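Local coordinates for protein EcmrR transcriptional regulator (Escherichia coli, PDB 6WL5) that probably senses structurally varied drugs through its GyrI-like C-terminal domain, which binds cetyl-trimethyl-ammonium, and activates transcription as a MerR-family regulator, at residues C55-H60 with E133-G138; G104-L109 with A146-E151; N111-L116 with T150-P155. All blocks are in the same frame, centred on the assembly; numbering follows the deposited sequence. Where two conformers were deposited one is given.

How the contacts relate
From the N terminus, strand 55-59 comes first and waits 73 residues for its partner, strand 132-137, in contact 1. Inside that long loop, strand 88-103 ends and residues 104-109 lead into helix 109-123. The loop 104-109 meets 146-151, the approach to and start of strand 149-158, in contact 2, and the helix meets that strand in contact 3. Contact 1 crosses the other two, since its second segment falls between their halves; contact 3 is staggered one step along from contact 2, the two sharing Thr150 and Glu151, so none nests. Strands 132-137 and 149-158 are sheet neighbours, and Glu133 of contact 1 reaches Tyr113 of contact 3 beside one cetyl-trimethyl-ammonium, chain E.

Contact 1 of 3, residues C55-H60 with E133-G138; sequences CFTLYH and ESYIDG. With 16A (cetyl-trimethyl-ammonium), chain E; 16A (cetyl-trimethyl-ammonium), chain F.
Glu133 meets strand 55-59 with both backbone and side chain. It forms an antiparallel hydrogen-bonded pair with Thr57, Glu133 N donating to Thr57 O (2.9 Å) and Glu133 O accepting from Thr57 N. With CG anti to the backbone N (chi1 -178°) and the chain extended beyond it, the carboxylate reaches the hydroxyl of Tyr59. Tyr59 OH donates to Glu133 OE2 at 2.7 Å, on the syn side but 35° out of the carboxylate plane. Next, Ser134 and Phe56 form an antiparallel non-hydrogen-bonded pair, and water 1 links Ser134 OG to Cys55 N and Tyr135 O. Tyr135 N then donates to Cys55 O (2.9 Å), while the Tyr135 ring runs back along the strands. There Tyr135 OH gives its proton to the anti lone pair of Glu133 OE2 (2.6 Å), and Thr57 OG1 lies at the ring edge, 2.6 Å from Tyr135 OH. The cetyl-trimethyl-ammonium of chain F brings its C17 to 3.0 Å from Tyr135 O. Two phenols thus grip one oxygen of a buried carboxylate, which probably favours its charged form, and Glu133 OE1 lies 3.3 Å from C18, an ammonium methyl of the chain E molecule, a placement suited to binding a cation.

Contact 2 of 3, residues G104-L109 with A146-E151; sequences GPYDSL and AEWMTE
The Tyr106 ring and the six-membered ring of Trp148 meet obliquely, planes 43° apart and centroids 5.1 Å from each other. Trp148 CE3 sits over the centre of the phenol face, and Trp148 CZ3 comes 3.9 Å from Tyr106 CE2. The indole reaches there with CG anti to its own carbonyl carbon (chi1 -64°), passing Pro105 CA on the way, while Trp148 NE1 is held by Lys142 O. Thr150 comes instead to the phenol's edge, its OG1 lying in the ring plane 3.4 Å from Tyr106 CE1. Two waters extend this polar edge: water 3 joins Tyr106 OH to Thr150 OG1, and water 2 carries the link from Thr150 OG1 to Gly104 O. The other branch, Thr150 CG2, meets Leu109 CD2 at 4.1 Å. On the backbone, Gly104 N donates to Trp148 O at 3.0 Å, from well above the carbonyl plane. An alanine here in place of Tyr106 removes the phenol, which would probably leave Trp148 CE3 without its aromatic neighbour and water 3 less firmly held. The arrangement ties the connection between strand 88-103 and helix 109-123 to the lead-in and first residues of strand 149-158, in a GyrI-like domain where Tyr106 and Leu109 each line a cetyl-trimethyl-ammonium pocket.

Contact 3 of 3, residues N111-L116 with T150-P155; sequences NAYIYL and TEIQFP. With 16A (cetyl-trimethyl-ammonium), chain E.
Ile152 and Phe154 of strand 149-158 rise against Ala112, Tyr113 and Leu116 on helix 109-123. The Ile152 methyl CG2 sits over one face of the Tyr113 phenol in a CH-pi contact, 3.9 Å from the ring centroid. The other branch divides its work: Ile152 CG1 meets Ala112 CB at 3.8 Å, and Ile152 CD1 runs on beside the Tyr113 hydroxyl end. One turn along the helix, Leu116 lies over Phe154, its CB 3.7 Å from the ring centroid and only 11° off the normal, almost above the middle. Leu116 CD1 reaches further across, touching Phe154 CD1 and also Ile152 CG2 (3.7 Å each), and so fills the angle between the two strand residues. Tyr113 CD2 lies near the plane of the Phe154 phenyl, at its edge and 3.7 Å from Phe154 CE1, but the two rings as a whole meet obliquely, their planes at 52°.

Further out, a chi1 of -70° turns Tyr113 CG away from its carbonyl carbon and sends the phenol out from the helix, across Ile152, so that its OH bonds to Glu133 OE1 on the neighbouring strand 132-137. Leu116 also touches Val100 of strand 88-103, while Met117 of the same helix packs on Phe154. The axes of the short helix and strand segments lie 9.3 Å apart.

On the face of Tyr113 opposite Ile152 lies the alkyl chain of cetyl-trimethyl-ammonium, chain E, with its C14 at 3.7 Å from Tyr113 CE2. The phenol is thus a partition with apolar core on one side and ligand on the other, and its hydroxyl bond to Glu133 probably helps hold that wall in position beside the cationic head.

Contact 1 of 3, residues C55-H60 with E133-G138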
loop_
_atom_site.group_PDB
_atom_site.type_symbol
_atom_site.label_atom_id
_atom_site.label_comp_id
_atom_site.label_asym_id
_atom_site.label_seq_id
_atom_site.Cartn_x
_atom_site.Cartn_y
_atom_site.Cartn_z
ATOM N N CYS A 55 -5.731 3.140 -1.381
ATOM C CA CYS A 55 -5.361 2.062 -2.291
ATOM C C CYS A 55 -3.903 1.768 -2.016
ATOM O O CYS A 55 -3.075 2.664 -2.127
ATOM C CB CYS A 55 -5.546 2.541 -3.726
ATOM S SG CYS A 55 -4.986 1.342 -4.947
ATOM N N PHE A 56 -3.591 0.537 -1.605
ATOM C CA PHE A 56 -2.260 0.305 -1.062
ATOM C C PHE A 56 -1.862 -1.152 -1.202
ATOM O O PHE A 56 -2.706 -2.063 -1.297
ATOM C CB PHE A 56 -2.171 0.702 0.425
ATOM C CG PHE A 56 -3.172 0.015 1.300
ATOM C CD1 PHE A 56 -4.461 0.512 1.406
ATOM C CD2 PHE A 56 -2.837 -1.115 2.036
ATOM C CE1 PHE A 56 -5.423 -0.098 2.210
ATOM C CE2 PHE A 56 -3.784 -1.727 2.869
ATOM C CZ PHE A 56 -5.083 -1.203 2.960
ATOM N N THR A 57 -0.558 -1.357 -1.253
ATOM C CA THR A 57 0.021 -2.686 -1.203
ATOM C C THR A 57 0.504 -2.949 0.221
ATOM O O THR A 57 1.204 -2.124 0.811
ATOM C CB THR A 57 1.208 -2.796 -2.159
ATOM O OG1 THR A 57 0.726 -2.590 -3.490
ATOM C CG2 THR A 57 1.914 -4.172 -2.050
ATOM N N LEU A 58 0.179 -4.127 0.731
ATOM C CA LEU A 58 0.819 -4.641 1.917
ATOM C C LEU A 58 2.003 -5.503 1.506
ATOM O O LEU A 58 1.850 -6.458 0.722
ATOM C CB LEU A 58 -0.180 -5.475 2.708
ATOM C CG LEU A 58 -1.393 -4.722 3.275
ATOM C CD1 LEU A 58 -2.360 -5.654 3.950
ATOM C CD2 LEU A 58 -0.880 -3.675 4.208
ATOM N N TYR A 59 3.166 -5.205 2.076
ATOM C CA TYR A 59 4.369 -6.019 1.892
ATOM C C TYR A 59 4.546 -6.946 3.092
ATOM O O TYR A 59 4.947 -6.495 4.162
ATOM C CB TYR A 59 5.575 -5.098 1.726
ATOM C CG TYR A 59 5.595 -4.463 0.332
ATOM C CD1 TYR A 59 6.207 -5.088 -0.742
ATOM C CD2 TYR A 59 4.977 -3.231 0.088
ATOM C CE1 TYR A 59 6.183 -4.537 -2.013
ATOM C CE2 TYR A 59 4.964 -2.661 -1.181
ATOM C CZ TYR A 59 5.588 -3.306 -2.232
ATOM O OH TYR A 59 5.624 -2.731 -3.504
ATOM N N HIS A 60 4.262 -8.236 2.900
ATOM C CA HIS A 60 4.173 -9.213 3.984
ATOM C C HIS A 60 5.465 -9.962 4.262
ATOM O O HIS A 60 5.515 -10.737 5.237
ATOM C CB HIS A 60 3.065 -10.217 3.659
ATOM C CG HIS A 60 1.684 -9.637 3.738
ATOM N ND1 HIS A 60 1.203 -9.020 4.873
ATOM C CD2 HIS A 60 0.666 -9.623 2.842
ATOM C CE1 HIS A 60 -0.048 -8.650 4.679
ATOM N NE2 HIS A 60 -0.404 -9.013 3.457
ATOM N N GLU A 133 2.052 0.610 1.134
ATOM C CA GLU A 133 2.516 1.500 0.076
ATOM C C GLU A 133 1.265 2.049 -0.584
ATOM O O GLU A 133 0.591 1.340 -1.328
ATOM C CB GLU A 133 3.369 0.690 -0.908
ATOM C CG GLU A 133 3.983 1.437 -2.065
ATOM C CD GLU A 133 4.952 0.497 -2.784
ATOM O OE1 GLU A 133 6.123 0.488 -2.386
ATOM O OE2 GLU A 133 4.503 -0.260 -3.691
ATOM N N SER A 134 0.918 3.294 -0.271
ATOM C CA SER A 134 -0.372 3.882 -0.597
ATOM C C SER A 134 -0.227 4.779 -1.827
ATOM O O SER A 134 0.459 5.813 -1.770
ATOM C CB SER A 134 -0.843 4.703 0.603
ATOM O OG SER A 134 -2.084 5.320 0.334
ATOM N N TYR A 135 -0.949 4.428 -2.900
ATOM C CA TYR A 135 -0.819 5.081 -4.197
ATOM C C TYR A 135 -1.800 6.244 -4.249
ATOM O O TYR A 135 -3.011 6.043 -4.103
ATOM C CB TYR A 135 -1.130 4.084 -5.326
ATOM C CG TYR A 135 -0.262 2.845 -5.152
ATOM C CD1 TYR A 135 1.094 2.906 -5.351
ATOM C CD2 TYR A 135 -0.815 1.643 -4.743
ATOM C CE1 TYR A 135 1.906 1.788 -5.138
ATOM C CE2 TYR A 135 -0.036 0.534 -4.549
ATOM C CZ TYR A 135 1.323 0.606 -4.723
ATOM O OH TYR A 135 2.065 -0.536 -4.493
ATOM N N ILE A 136 -1.278 7.450 -4.458
ATOM C CA ILE A 136 -2.089 8.669 -4.446
ATOM C C ILE A 136 -2.180 9.274 -5.840
ATOM O O ILE A 136 -3.247 9.245 -6.478
ATOM C CB ILE A 136 -1.544 9.660 -3.386
ATOM C CG1 ILE A 136 -1.539 9.026 -1.998
ATOM C CG2 ILE A 136 -2.344 10.956 -3.385
ATOM C CD1 ILE A 136 -0.705 9.782 -1.006
ATOM N N ASP A 137 -1.062 9.807 -6.313
ATOM C CA ASP A 137 -0.918 10.337 -7.662
ATOM C C ASP A 137 0.072 9.485 -8.455
ATOM O O ASP A 137 1.057 8.979 -7.909
ATOM C CB ASP A 137 -0.424 11.781 -7.594
ATOM C CG ASP A 137 -1.429 12.733 -6.949
ATOM O OD1 ASP A 137 -2.663 12.523 -7.041
ATOM O OD2 ASP A 137 -0.931 13.683 -6.322
ATOM N N GLY A 138 -0.229 9.279 -9.721
ATOM C CA GLY A 138 0.559 8.371 -10.539
ATOM C C GLY A 138 0.121 8.493 -11.988
ATOM O O GLY A 138 -0.506 9.480 -12.371
HETATM C C1 16A E . 15.038 -4.643 12.613
HETATM C C2 16A E . 14.252 -4.937 11.344
HETATM C C3 16A E . 15.095 -4.715 10.091
HETATM C C4 16A E . 14.275 -4.422 8.830
HETATM C C5 16A E . 12.842 -4.961 8.826
HETATM C C6 16A E . 12.255 -4.881 7.421
HETATM C C7 16A E . 11.032 -5.748 7.180
HETATM C C8 16A E . 10.727 -5.735 5.687
HETATM C C9 16A E . 9.291 -5.364 5.439
HETATM C C10 16A E . 8.658 -6.103 4.258
HETATM C C11 16A E . 9.374 -5.967 2.920
HETATM C C12 16A E . 9.313 -4.567 2.324
HETATM C C13 16A E . 9.584 -4.669 0.822
HETATM C C14 16A E . 9.212 -3.369 0.136
HETATM C C15 16A E . 9.671 -3.360 -1.312
HETATM C C16 16A E . 9.068 -2.155 -1.976
HETATM N N1 16A E . 9.601 -1.922 -3.329
HETATM C C17 16A E . 9.533 -3.111 -4.198
HETATM C C18 16A E . 8.743 -0.843 -3.844
HETATM C C19 16A E . 10.951 -1.356 -3.257
HETATM C C1 16A F . -0.307 3.320 -23.538
HETATM C C2 16A F . 0.378 3.527 -22.216
HETATM C C3 16A F . -0.345 2.587 -21.270
HETATM C C4 16A F . -0.276 3.123 -19.869
HETATM C C5 16A F . -1.149 2.252 -19.001
HETATM C C6 16A F . -1.697 3.065 -17.862
HETATM C C7 16A F . -2.592 2.209 -17.013
HETATM C C8 16A F . -3.009 2.941 -15.777
HETATM C C9 16A F . -3.925 2.084 -14.924
HETATM C C10 16A F . -3.851 2.582 -13.504
HETATM C C11 16A F . -4.290 1.580 -12.428
HETATM C C12 16A F . -3.787 2.245 -11.140
HETATM C C13 16A F . -4.233 1.656 -9.809
HETATM C C14 16A F . -4.045 2.623 -8.609
HETATM C C15 16A F . -5.396 3.212 -8.220
HETATM C C16 16A F . -5.595 4.719 -8.356
HETATM N N1 16A F . -6.192 5.306 -7.137
HETATM C C17 16A F . -5.169 5.520 -6.107
HETATM C C18 16A F . -6.762 6.597 -7.532
HETATM C C19 16A F . -7.263 4.505 -6.527
HETATM O O HOH W 1 -4.105 5.638 -1.545
#

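Contact 2 of 3, residues G104-L109 with A146-E151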
loop_
_atom_site.group_PDB
_atom_site.type_symbol
_atom_site.label_atom_id
_atom_site.label_comp_id
_atom_site.label_asym_id
_atom_site.label_seq_id
_atom_site.Cartn_x
_atom_site.Cartn_y
_atom_site.Cartn_z
ATOM N N GLY A 104 7.691 11.104 -7.079
ATOM C CA GLY A 104 8.373 10.647 -8.259
ATOM C C GLY A 104 8.161 9.192 -8.616
ATOM O O GLY A 104 7.309 8.483 -8.065
ATOM N N PRO A 105 8.901 8.767 -9.644
ATOM C CA PRO A 105 8.755 7.418 -10.181
ATOM C C PRO A 105 9.156 6.345 -9.187
ATOM O O PRO A 105 9.790 6.599 -8.157
ATOM C CB PRO A 105 9.714 7.407 -11.389
ATOM C CG PRO A 105 10.065 8.782 -11.667
ATOM C CD PRO A 105 9.813 9.601 -10.448
ATOM N N TYR A 106 8.716 5.125 -9.490
ATOM C CA TYR A 106 8.799 4.022 -8.532
ATOM C C TYR A 106 10.165 3.373 -8.452
ATOM O O TYR A 106 10.404 2.625 -7.501
ATOM C CB TYR A 106 7.729 2.978 -8.843
ATOM C CG TYR A 106 6.314 3.486 -8.852
ATOM C CD1 TYR A 106 5.866 4.362 -7.869
ATOM C CD2 TYR A 106 5.408 3.075 -9.804
ATOM C CE1 TYR A 106 4.549 4.791 -7.821
ATOM C CE2 TYR A 106 4.095 3.489 -9.764
ATOM C CZ TYR A 106 3.654 4.348 -8.778
ATOM O OH TYR A 106 2.347 4.782 -8.794
ATOM N N ASP A 107 11.095 3.690 -9.352
ATOM C CA ASP A 107 12.415 3.065 -9.305
ATOM C C ASP A 107 13.165 3.420 -8.021
ATOM O O ASP A 107 14.022 2.654 -7.583
ATOM C CB ASP A 107 13.274 3.383 -10.535
ATOM C CG ASP A 107 13.614 4.869 -10.681
ATOM O OD1 ASP A 107 12.726 5.702 -10.440
ATOM O OD2 ASP A 107 14.780 5.195 -11.010
ATOM N N SER A 108 12.837 4.545 -7.388
ATOM C CA SER A 108 13.519 4.952 -6.171
ATOM C C SER A 108 12.675 4.775 -4.921
ATOM O O SER A 108 13.052 5.289 -3.864
ATOM C CB SER A 108 13.919 6.420 -6.306
ATOM O OG SER A 108 12.805 7.222 -6.686
ATOM N N LEU A 109 11.568 4.029 -4.990
ATOM C CA LEU A 109 10.788 3.759 -3.780
ATOM C C LEU A 109 11.645 3.221 -2.640
ATOM O O LEU A 109 11.365 3.504 -1.462
ATOM C CB LEU A 109 9.683 2.731 -4.087
ATOM C CG LEU A 109 8.399 3.272 -4.727
ATOM C CD1 LEU A 109 7.518 2.134 -5.223
ATOM C CD2 LEU A 109 7.587 4.113 -3.755
ATOM N N ALA A 146 7.461 13.218 -12.145
ATOM C CA ALA A 146 8.037 13.846 -10.960
ATOM C C ALA A 146 6.974 14.219 -9.929
ATOM O O ALA A 146 7.301 14.398 -8.734
ATOM C CB ALA A 146 8.785 15.107 -11.358
ATOM N N GLU A 147 5.708 14.296 -10.353
ATOM C CA GLU A 147 4.604 14.655 -9.485
ATOM C C GLU A 147 3.816 13.465 -8.955
ATOM O O GLU A 147 2.846 13.654 -8.220
ATOM C CB GLU A 147 3.677 15.630 -10.188
ATOM C CG GLU A 147 4.371 16.992 -10.496
ATOM C CD GLU A 147 4.982 17.703 -9.243
ATOM O OE1 GLU A 147 4.461 17.599 -8.092
ATOM O OE2 GLU A 147 6.008 18.398 -9.406
ATOM N N TRP A 148 4.242 12.245 -9.244
ATOM C CA TRP A 148 3.629 11.104 -8.574
ATOM C C TRP A 148 3.860 11.168 -7.060
ATOM O O TRP A 148 4.846 11.740 -6.570
ATOM C CB TRP A 148 4.208 9.823 -9.129
ATOM C CG TRP A 148 3.890 9.613 -10.569
ATOM C CD1 TRP A 148 3.155 10.426 -11.428
ATOM C CD2 TRP A 148 4.306 8.489 -11.339
ATOM N NE1 TRP A 148 3.074 9.831 -12.667
ATOM C CE2 TRP A 148 3.788 8.656 -12.643
ATOM C CE3 TRP A 148 5.077 7.341 -11.046
ATOM C CZ2 TRP A 148 4.024 7.716 -13.658
ATOM C CZ3 TRP A 148 5.323 6.417 -12.048
ATOM C CH2 TRP A 148 4.776 6.598 -13.336
ATOM N N MET A 149 2.919 10.609 -6.308
ATOM C CA MET A 149 2.936 10.694 -4.852
ATOM C C MET A 149 2.450 9.371 -4.296
ATOM O O MET A 149 1.320 8.938 -4.581
ATOM C CB MET A 149 2.044 11.850 -4.382
ATOM C CG MET A 149 1.761 11.828 -2.919
ATOM S SD MET A 149 0.810 13.238 -2.352
ATOM C CE MET A 149 2.019 14.486 -2.704
ATOM N N THR A 150 3.291 8.760 -3.463
ATOM C CA THR A 150 3.068 7.453 -2.858
ATOM C C THR A 150 3.471 7.583 -1.407
ATOM O O THR A 150 4.593 8.014 -1.106
ATOM C CB THR A 150 3.949 6.410 -3.557
ATOM O OG1 THR A 150 3.788 6.488 -4.986
ATOM C CG2 THR A 150 3.633 4.994 -3.148
ATOM N N GLU A 151 2.573 7.213 -0.507
ATOM C CA GLU A 151 2.877 7.291 0.906
ATOM C C GLU A 151 3.287 5.926 1.428
ATOM O O GLU A 151 2.563 4.939 1.242
ATOM C CB GLU A 151 1.717 7.856 1.731
ATOM C CG GLU A 151 2.093 7.995 3.201
ATOM C CD GLU A 151 1.128 8.827 4.006
ATOM O OE1 GLU A 151 1.187 10.082 3.936
ATOM O OE2 GLU A 151 0.310 8.219 4.723
HETATM O O HOH W 2 5.505 8.349 -6.032
HETATM O O HOH W 3 1.610 6.404 -6.744
#

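Contact 3 of 3, residues N111-L116 with T150-P155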
loop_
_atom_site.group_PDB
_atom_site.type_symbol
_atom_site.label_atom_id
_atom_site.label_comp_id
_atom_site.label_asym_id
_atom_site.label_seq_id
_atom_site.Cartn_x
_atom_site.Cartn_y
_atom_site.Cartn_z
ATOM N N ASN A 111 14.296 4.016 -1.462
ATOM C CA ASN A 111 14.902 5.052 -0.636
ATOM C C ASN A 111 13.990 5.478 0.529
ATOM O O ASN A 111 14.471 5.817 1.624
ATOM C CB ASN A 111 15.249 6.267 -1.479
ATOM C CG ASN A 111 16.317 5.994 -2.493
ATOM O OD1 ASN A 111 17.051 5.032 -2.394
ATOM N ND2 ASN A 111 16.457 6.888 -3.437
ATOM N N ALA A 112 12.686 5.447 0.311
ATOM C CA ALA A 112 11.722 5.723 1.366
ATOM C C ALA A 112 11.708 4.627 2.427
ATOM O O ALA A 112 11.542 4.912 3.623
ATOM C CB ALA A 112 10.341 5.866 0.744
ATOM N N TYR A 113 11.813 3.372 2.017
ATOM C CA TYR A 113 11.898 2.270 2.970
ATOM C C TYR A 113 13.184 2.354 3.777
ATOM O O TYR A 113 13.171 2.122 4.988
ATOM C CB TYR A 113 11.785 0.925 2.221
ATOM C CG TYR A 113 10.394 0.660 1.667
ATOM C CD1 TYR A 113 9.986 1.215 0.459
ATOM C CD2 TYR A 113 9.472 -0.092 2.371
ATOM C CE1 TYR A 113 8.698 0.984 -0.033
ATOM C CE2 TYR A 113 8.186 -0.312 1.900
ATOM C CZ TYR A 113 7.796 0.248 0.709
ATOM O OH TYR A 113 6.523 0.022 0.246
ATOM N N ILE A 114 14.307 2.643 3.114
ATOM C CA ILE A 114 15.572 2.856 3.814
ATOM C C ILE A 114 15.397 3.924 4.870
ATOM O O ILE A 114 15.770 3.747 6.046
ATOM C CB ILE A 114 16.656 3.234 2.785
ATOM C CG1 ILE A 114 17.054 2.031 1.923
ATOM C CG2 ILE A 114 17.876 3.794 3.503
ATOM C CD1 ILE A 114 17.949 2.427 0.762
ATOM N N TYR A 115 14.826 5.043 4.466
ATOM C CA TYR A 115 14.631 6.153 5.374
ATOM C C TYR A 115 13.776 5.794 6.570
ATOM O O TYR A 115 14.122 6.128 7.681
ATOM C CB TYR A 115 13.966 7.314 4.636
ATOM C CG TYR A 115 13.967 8.602 5.407
ATOM C CD1 TYR A 115 12.918 8.952 6.223
ATOM C CD2 TYR A 115 15.015 9.455 5.288
ATOM C CE1 TYR A 115 12.946 10.145 6.927
ATOM C CE2 TYR A 115 15.048 10.632 5.958
ATOM C CZ TYR A 115 14.016 10.968 6.772
ATOM O OH TYR A 115 14.122 12.180 7.391
ATOM N N LEU A 116 12.676 5.096 6.343
ATOM C CA LEU A 116 11.786 4.758 7.458
ATOM C C LEU A 116 12.406 3.706 8.369
ATOM O O LEU A 116 12.236 3.773 9.587
ATOM C CB LEU A 116 10.412 4.304 6.954
ATOM C CG LEU A 116 9.477 5.433 6.518
ATOM C CD1 LEU A 116 8.230 4.815 5.932
ATOM C CD2 LEU A 116 9.149 6.332 7.699
ATOM N N THR A 150 3.291 8.760 -3.463
ATOM C CA THR A 150 3.068 7.453 -2.858
ATOM C C THR A 150 3.471 7.583 -1.407
ATOM O O THR A 150 4.593 8.014 -1.106
ATOM C CB THR A 150 3.949 6.410 -3.557
ATOM O OG1 THR A 150 3.788 6.488 -4.986
ATOM C CG2 THR A 150 3.633 4.994 -3.148
ATOM N N GLU A 151 2.573 7.213 -0.507
ATOM C CA GLU A 151 2.877 7.291 0.906
ATOM C C GLU A 151 3.287 5.926 1.428
ATOM O O GLU A 151 2.563 4.939 1.242
ATOM C CB GLU A 151 1.717 7.856 1.731
ATOM C CG GLU A 151 2.093 7.995 3.201
ATOM C CD GLU A 151 1.128 8.827 4.006
ATOM O OE1 GLU A 151 1.187 10.082 3.936
ATOM O OE2 GLU A 151 0.310 8.219 4.723
ATOM N N ILE A 152 4.450 5.876 2.064
ATOM C CA ILE A 152 4.960 4.636 2.676
ATOM C C ILE A 152 4.648 4.688 4.166
ATOM O O ILE A 152 4.966 5.679 4.826
ATOM C CB ILE A 152 6.464 4.419 2.421
ATOM C CG1 ILE A 152 6.830 4.538 0.931
ATOM C CG2 ILE A 152 6.859 3.037 2.964
ATOM C CD1 ILE A 152 5.953 3.730 -0.014
ATOM N N GLN A 153 3.995 3.645 4.675
ATOM C CA GLN A 153 3.462 3.617 6.046
ATOM C C GLN A 153 4.012 2.401 6.782
ATOM O O GLN A 153 3.691 1.269 6.438
ATOM C CB GLN A 153 1.926 3.576 6.019
ATOM C CG GLN A 153 1.299 4.577 5.017
ATOM C CD GLN A 153 -0.207 4.456 4.917
ATOM O OE1 GLN A 153 -0.763 3.349 4.885
ATOM N NE2 GLN A 153 -0.876 5.600 4.773
ATOM N N PHE A 154 4.805 2.640 7.829
ATOM C CA PHE A 154 5.335 1.572 8.675
ATOM C C PHE A 154 4.509 1.456 9.952
ATOM O O PHE A 154 4.519 2.396 10.778
ATOM C CB PHE A 154 6.790 1.883 9.047
ATOM C CG PHE A 154 7.824 1.418 8.043
ATOM C CD1 PHE A 154 7.541 1.281 6.689
ATOM C CD2 PHE A 154 9.093 1.113 8.466
ATOM C CE1 PHE A 154 8.510 0.868 5.795
ATOM C CE2 PHE A 154 10.056 0.676 7.577
ATOM C CZ PHE A 154 9.761 0.553 6.237
ATOM N N PRO A 155 3.790 0.353 10.165
ATOM C CA PRO A 155 3.095 0.153 11.452
ATOM C C PRO A 155 4.112 0.026 12.571
ATOM O O PRO A 155 5.021 -0.796 12.496
ATOM C CB PRO A 155 2.315 -1.153 11.236
ATOM C CG PRO A 155 2.282 -1.351 9.721
ATOM C CD PRO A 155 3.607 -0.792 9.260
HETATM C C1 16A E . 15.038 -4.643 12.613
HETATM C C2 16A E . 14.252 -4.937 11.344
HETATM C C3 16A E . 15.095 -4.715 10.091
HETATM C C4 16A E . 14.275 -4.422 8.830
HETATM C C5 16A E . 12.842 -4.961 8.826
HETATM C C6 16A E . 12.255 -4.881 7.421
HETATM C C7 16A E . 11.032 -5.748 7.180
HETATM C C8 16A E . 10.727 -5.735 5.687
HETATM C C9 16A E . 9.291 -5.364 5.439
HETATM C C10 16A E . 8.658 -6.103 4.258
HETATM C C11 16A E . 9.374 -5.967 2.920
HETATM C C12 16A E . 9.313 -4.567 2.324
HETATM C C13 16A E . 9.584 -4.669 0.822
HETATM C C14 16A E . 9.212 -3.369 0.136
HETATM C C15 16A E . 9.671 -3.360 -1.312
HETATM C C16 16A E . 9.068 -2.155 -1.976
HETATM N N1 16A E . 9.601 -1.922 -3.329
HETATM C C17 16A E . 9.533 -3.111 -4.198
HETATM C C18 16A E . 8.743 -0.843 -3.844
HETATM C C19 16A E . 10.951 -1.356 -3.257
#